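Long-range contact in transketolase (Campylobacter jejuni, PDB 3L84), which belongs to the transketolase family of dimeric enzymes, built from two thiamine diphosphate-binding-type domains followed by a C-terminal domain: residues N467-N479 / I491-L505. Residues are numbered along the deposited sequence; the frame is centred on the assembly and turned at random.
Sequences NFLTFRPADGVEN and IPSAFVLSRQKLKAL
A parallel beta-alpha-beta unit in the pyrimidine binding domain of transketolase brings Leu469, Thr470 and Phe471, on the edge strand of the chain's six-stranded sheet, beside Ser493, Ala494 and Phe495. The backbone ladder alternates across the pair: Leu469 N to Pro492 O, Ala494 N to Leu469 O at 2.9 Å, Phe471 N to Ala494 O, and Val496 N to Phe471 O at 2.8 Å. Pro492 gives its carbonyl O to the ladder, while its compact apolar ring lays CG over one face of Phe468, a CH-pi contact 4.0 Å from the centroid. The rings of Phe471 and Phe495 lie nearly parallel (24°) but displaced, with little overlap; both pack on Ala482 of helix 476-488, whose small side chain suits a spot beside two large rings.

Past the strands, Asp475 N-caps that helix. Its CG sits between the backbone N and the carbonyl carbon (chi1 72°), which turns OD1 back to Glu478 N, at 2.8 Å and nearly straight (178°), and OD2 to Leu505 N at 3.0 Å. Beside it, Leu505 CD1 lies 3.9 Å from Ala474 CB, and both residues rest against Val537 of helix 537-549. One water bridges Pro473 O and Val496 O; another joins Ala474 O to Lys503 O. One short acidic side chain, able to reach back to the first turn, thus ties the helix start to the returning loop, and its negative charge would probably be stabilised by these N-H groups and the helix dipole.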
# COMPACT_ATOMS: atom_id res chain seq x y z
N ASN A 467 -2.17 -16.71 6.90
CA ASN A 467 -1.29 -16.60 8.07
C ASN A 467 -1.50 -15.30 8.86
O ASN A 467 -0.54 -14.71 9.33
CB ASN A 467 0.21 -16.72 7.71
CG ASN A 467 0.61 -18.06 7.21
OD1 ASN A 467 -0.14 -19.05 7.36
ND2 ASN A 467 1.82 -18.15 6.69
N PHE A 468 -2.74 -14.88 8.99
CA PHE A 468 -3.15 -13.74 9.78
C PHE A 468 -4.39 -14.10 10.51
O PHE A 468 -5.31 -14.77 9.95
CB PHE A 468 -3.49 -12.51 8.93
CG PHE A 468 -2.63 -11.31 9.20
CD1 PHE A 468 -1.52 -11.12 8.46
CD2 PHE A 468 -2.88 -10.45 10.26
CE1 PHE A 468 -0.72 -10.11 8.67
CE2 PHE A 468 -2.03 -9.35 10.46
CZ PHE A 468 -0.95 -9.22 9.69
N LEU A 469 -4.48 -13.67 11.75
CA LEU A 469 -5.76 -13.65 12.46
C LEU A 469 -6.31 -12.23 12.45
O LEU A 469 -5.56 -11.31 12.73
CB LEU A 469 -5.59 -14.13 13.89
CG LEU A 469 -5.07 -15.55 14.03
CD1 LEU A 469 -4.92 -15.90 15.52
CD2 LEU A 469 -6.00 -16.57 13.34
N THR A 470 -7.58 -12.05 12.15
CA THR A 470 -8.14 -10.71 12.09
C THR A 470 -9.22 -10.66 13.17
O THR A 470 -10.34 -11.16 12.97
CB THR A 470 -8.72 -10.37 10.72
OG1 THR A 470 -7.69 -10.61 9.73
CG2 THR A 470 -9.16 -8.91 10.61
N PHE A 471 -8.92 -10.06 14.31
CA PHE A 471 -9.86 -9.96 15.42
C PHE A 471 -10.66 -8.69 15.35
O PHE A 471 -10.08 -7.61 15.18
CB PHE A 471 -9.14 -10.00 16.75
CG PHE A 471 -8.49 -11.31 17.05
CD1 PHE A 471 -9.24 -12.39 17.46
CD2 PHE A 471 -7.12 -11.46 16.91
CE1 PHE A 471 -8.63 -13.59 17.79
CE2 PHE A 471 -6.53 -12.68 17.23
CZ PHE A 471 -7.30 -13.71 17.66
N ARG A 472 -11.98 -8.77 15.48
CA ARG A 472 -12.85 -7.58 15.50
C ARG A 472 -13.75 -7.71 16.74
O ARG A 472 -14.91 -8.12 16.65
CB ARG A 472 -13.61 -7.43 14.21
CG ARG A 472 -14.42 -6.20 14.10
CD ARG A 472 -14.95 -5.94 12.67
NE ARG A 472 -15.69 -4.67 12.58
CZ ARG A 472 -16.99 -4.51 12.47
NH1 ARG A 472 -17.82 -5.52 12.33
NH2 ARG A 472 -17.46 -3.28 12.44
N PRO A 473 -13.21 -7.36 17.92
CA PRO A 473 -13.93 -7.64 19.16
C PRO A 473 -15.15 -6.75 19.33
O PRO A 473 -15.13 -5.58 18.95
CB PRO A 473 -12.89 -7.35 20.25
CG PRO A 473 -11.95 -6.40 19.61
CD PRO A 473 -11.85 -6.84 18.17
N ALA A 474 -16.21 -7.31 19.89
CA ALA A 474 -17.42 -6.57 20.15
C ALA A 474 -17.40 -5.85 21.49
O ALA A 474 -18.20 -4.92 21.69
CB ALA A 474 -18.62 -7.48 20.09
N ASP A 475 -16.49 -6.19 22.37
CA ASP A 475 -16.42 -5.54 23.69
C ASP A 475 -15.04 -5.77 24.26
O ASP A 475 -14.21 -6.42 23.64
CB ASP A 475 -17.57 -5.98 24.65
CG ASP A 475 -17.45 -7.39 25.18
OD1 ASP A 475 -16.47 -8.11 24.90
OD2 ASP A 475 -18.37 -7.77 25.97
N GLY A 476 -14.79 -5.26 25.46
CA GLY A 476 -13.50 -5.41 26.08
C GLY A 476 -13.12 -6.81 26.43
O GLY A 476 -11.94 -7.15 26.38
N VAL A 477 -14.09 -7.60 26.85
CA VAL A 477 -13.83 -8.97 27.21
C VAL A 477 -13.33 -9.74 25.97
O VAL A 477 -12.33 -10.47 26.01
CB VAL A 477 -15.05 -9.62 27.83
CG1 VAL A 477 -14.88 -11.12 28.01
CG2 VAL A 477 -15.38 -8.94 29.19
N GLU A 478 -14.04 -9.59 24.85
CA GLU A 478 -13.57 -10.21 23.62
C GLU A 478 -12.16 -9.71 23.25
O GLU A 478 -11.35 -10.45 22.73
CB GLU A 478 -14.53 -9.99 22.45
CG GLU A 478 -15.88 -10.70 22.52
CD GLU A 478 -16.60 -10.78 21.21
OE1 GLU A 478 -16.23 -10.09 20.23
OE2 GLU A 478 -17.60 -11.54 21.15
N ASN A 479 -11.90 -8.43 23.49
CA ASN A 479 -10.61 -7.85 23.16
C ASN A 479 -9.46 -8.50 23.95
O ASN A 479 -8.39 -8.77 23.41
CB ASN A 479 -10.68 -6.32 23.39
CG ASN A 479 -9.54 -5.51 22.81
OD1 ASN A 479 -8.53 -6.01 22.19
ND2 ASN A 479 -9.69 -4.24 22.94
N ILE A 491 1.22 -17.08 14.30
CA ILE A 491 1.10 -16.18 13.15
C ILE A 491 0.76 -14.80 13.68
O ILE A 491 0.28 -14.68 14.83
CB ILE A 491 -0.01 -16.68 12.18
CG1 ILE A 491 -1.34 -17.00 12.89
CG2 ILE A 491 0.48 -17.89 11.34
CD1 ILE A 491 -2.49 -17.33 11.94
N PRO A 492 0.97 -13.74 12.90
CA PRO A 492 0.58 -12.41 13.32
C PRO A 492 -0.91 -12.19 13.38
O PRO A 492 -1.71 -12.95 12.84
CB PRO A 492 1.17 -11.52 12.26
CG PRO A 492 1.27 -12.39 11.05
CD PRO A 492 1.60 -13.74 11.57
N SER A 493 -1.30 -11.16 14.14
CA SER A 493 -2.71 -10.81 14.32
C SER A 493 -2.94 -9.32 14.11
O SER A 493 -2.06 -8.48 14.40
CB SER A 493 -3.17 -11.12 15.75
OG SER A 493 -3.21 -12.52 16.08
N ALA A 494 -4.13 -8.99 13.60
CA ALA A 494 -4.63 -7.66 13.54
C ALA A 494 -5.81 -7.52 14.51
O ALA A 494 -6.59 -8.46 14.69
CB ALA A 494 -5.11 -7.31 12.13
N PHE A 495 -5.93 -6.34 15.10
CA PHE A 495 -7.02 -5.95 15.98
C PHE A 495 -7.76 -4.80 15.31
O PHE A 495 -7.20 -3.73 15.09
CB PHE A 495 -6.46 -5.55 17.34
CG PHE A 495 -5.81 -6.69 18.06
CD1 PHE A 495 -6.52 -7.48 18.95
CD2 PHE A 495 -4.53 -7.03 17.79
CE1 PHE A 495 -5.88 -8.55 19.61
CE2 PHE A 495 -3.92 -8.08 18.42
CZ PHE A 495 -4.60 -8.84 19.32
N VAL A 496 -9.03 -5.04 15.00
CA VAL A 496 -9.89 -4.11 14.28
C VAL A 496 -10.88 -3.52 15.29
O VAL A 496 -11.71 -4.25 15.84
CB VAL A 496 -10.56 -4.81 13.12
CG1 VAL A 496 -11.61 -3.90 12.40
CG2 VAL A 496 -9.56 -5.37 12.11
N LEU A 497 -10.70 -2.23 15.57
CA LEU A 497 -11.21 -1.61 16.77
C LEU A 497 -12.06 -0.38 16.44
O LEU A 497 -11.78 0.36 15.49
CB LEU A 497 -10.03 -1.22 17.66
CG LEU A 497 -9.10 -2.39 18.02
CD1 LEU A 497 -7.77 -1.85 18.52
CD2 LEU A 497 -9.74 -3.36 18.97
N SER A 498 -13.08 -0.12 17.27
CA SER A 498 -14.01 0.98 17.03
C SER A 498 -13.55 2.30 17.58
O SER A 498 -12.86 2.36 18.62
CB SER A 498 -15.38 0.65 17.60
OG SER A 498 -15.37 0.71 19.03
N ARG A 499 -13.92 3.38 16.88
CA ARG A 499 -13.81 4.75 17.40
C ARG A 499 -14.85 4.95 18.50
O ARG A 499 -14.62 5.60 19.51
CB ARG A 499 -14.06 5.76 16.24
CG ARG A 499 -13.83 7.18 16.64
CD ARG A 499 -14.34 8.19 15.63
NE ARG A 499 -13.92 9.53 16.08
CZ ARG A 499 -14.55 10.68 15.83
NH1 ARG A 499 -14.05 11.81 16.32
NH2 ARG A 499 -15.68 10.71 15.12
N GLN A 500 -16.07 4.51 18.20
CA GLN A 500 -17.26 4.82 18.97
C GLN A 500 -17.53 3.78 20.06
O GLN A 500 -17.11 2.63 19.97
CB GLN A 500 -18.51 4.94 18.07
CG GLN A 500 -19.11 3.61 17.57
CD GLN A 500 -18.42 2.98 16.39
OE1 GLN A 500 -17.28 3.36 16.04
NE2 GLN A 500 -19.04 1.95 15.82
N LYS A 501 -18.28 4.18 21.09
CA LYS A 501 -18.61 3.30 22.18
C LYS A 501 -19.49 2.13 21.72
O LYS A 501 -20.49 2.33 21.01
CB LYS A 501 -19.38 4.10 23.25
CG LYS A 501 -19.60 3.31 24.54
CD LYS A 501 -20.32 4.12 25.63
CE LYS A 501 -19.46 5.21 26.16
NZ LYS A 501 -19.99 5.73 27.47
N LEU A 502 -19.14 0.94 22.20
CA LEU A 502 -19.91 -0.29 22.00
C LEU A 502 -20.48 -0.80 23.32
O LEU A 502 -19.94 -0.55 24.40
CB LEU A 502 -19.03 -1.39 21.39
CG LEU A 502 -18.22 -1.00 20.15
CD1 LEU A 502 -17.52 -2.22 19.57
CD2 LEU A 502 -19.07 -0.28 19.11
N LYS A 503 -21.51 -1.62 23.22
CA LYS A 503 -22.18 -2.14 24.39
C LYS A 503 -21.55 -3.43 24.85
O LYS A 503 -21.32 -4.35 24.10
CB LYS A 503 -23.65 -2.39 24.09
CG LYS A 503 -24.43 -1.15 23.67
CD LYS A 503 -24.78 -0.19 24.82
CE LYS A 503 -25.42 -0.87 26.04
NZ LYS A 503 -25.93 0.11 27.08
N ALA A 504 -21.32 -3.51 26.14
CA ALA A 504 -20.80 -4.74 26.70
C ALA A 504 -21.77 -5.90 26.47
O ALA A 504 -23.00 -5.75 26.59
CB ALA A 504 -20.56 -4.55 28.20
N LEU A 505 -21.24 -7.08 26.16
CA LEU A 505 -22.01 -8.28 25.93
C LEU A 505 -22.28 -9.05 27.21
O LEU A 505 -21.60 -8.91 28.22
CB LEU A 505 -21.27 -9.23 24.97
CG LEU A 505 -20.87 -8.66 23.62
CD1 LEU A 505 -20.17 -9.75 22.79
CD2 LEU A 505 -22.08 -8.09 22.88
O HOH W 1 -13.94 -3.73 17.45
O HOH W 2 -20.87 -4.77 21.50
O HOH W 3 -19.20 -7.77 28.98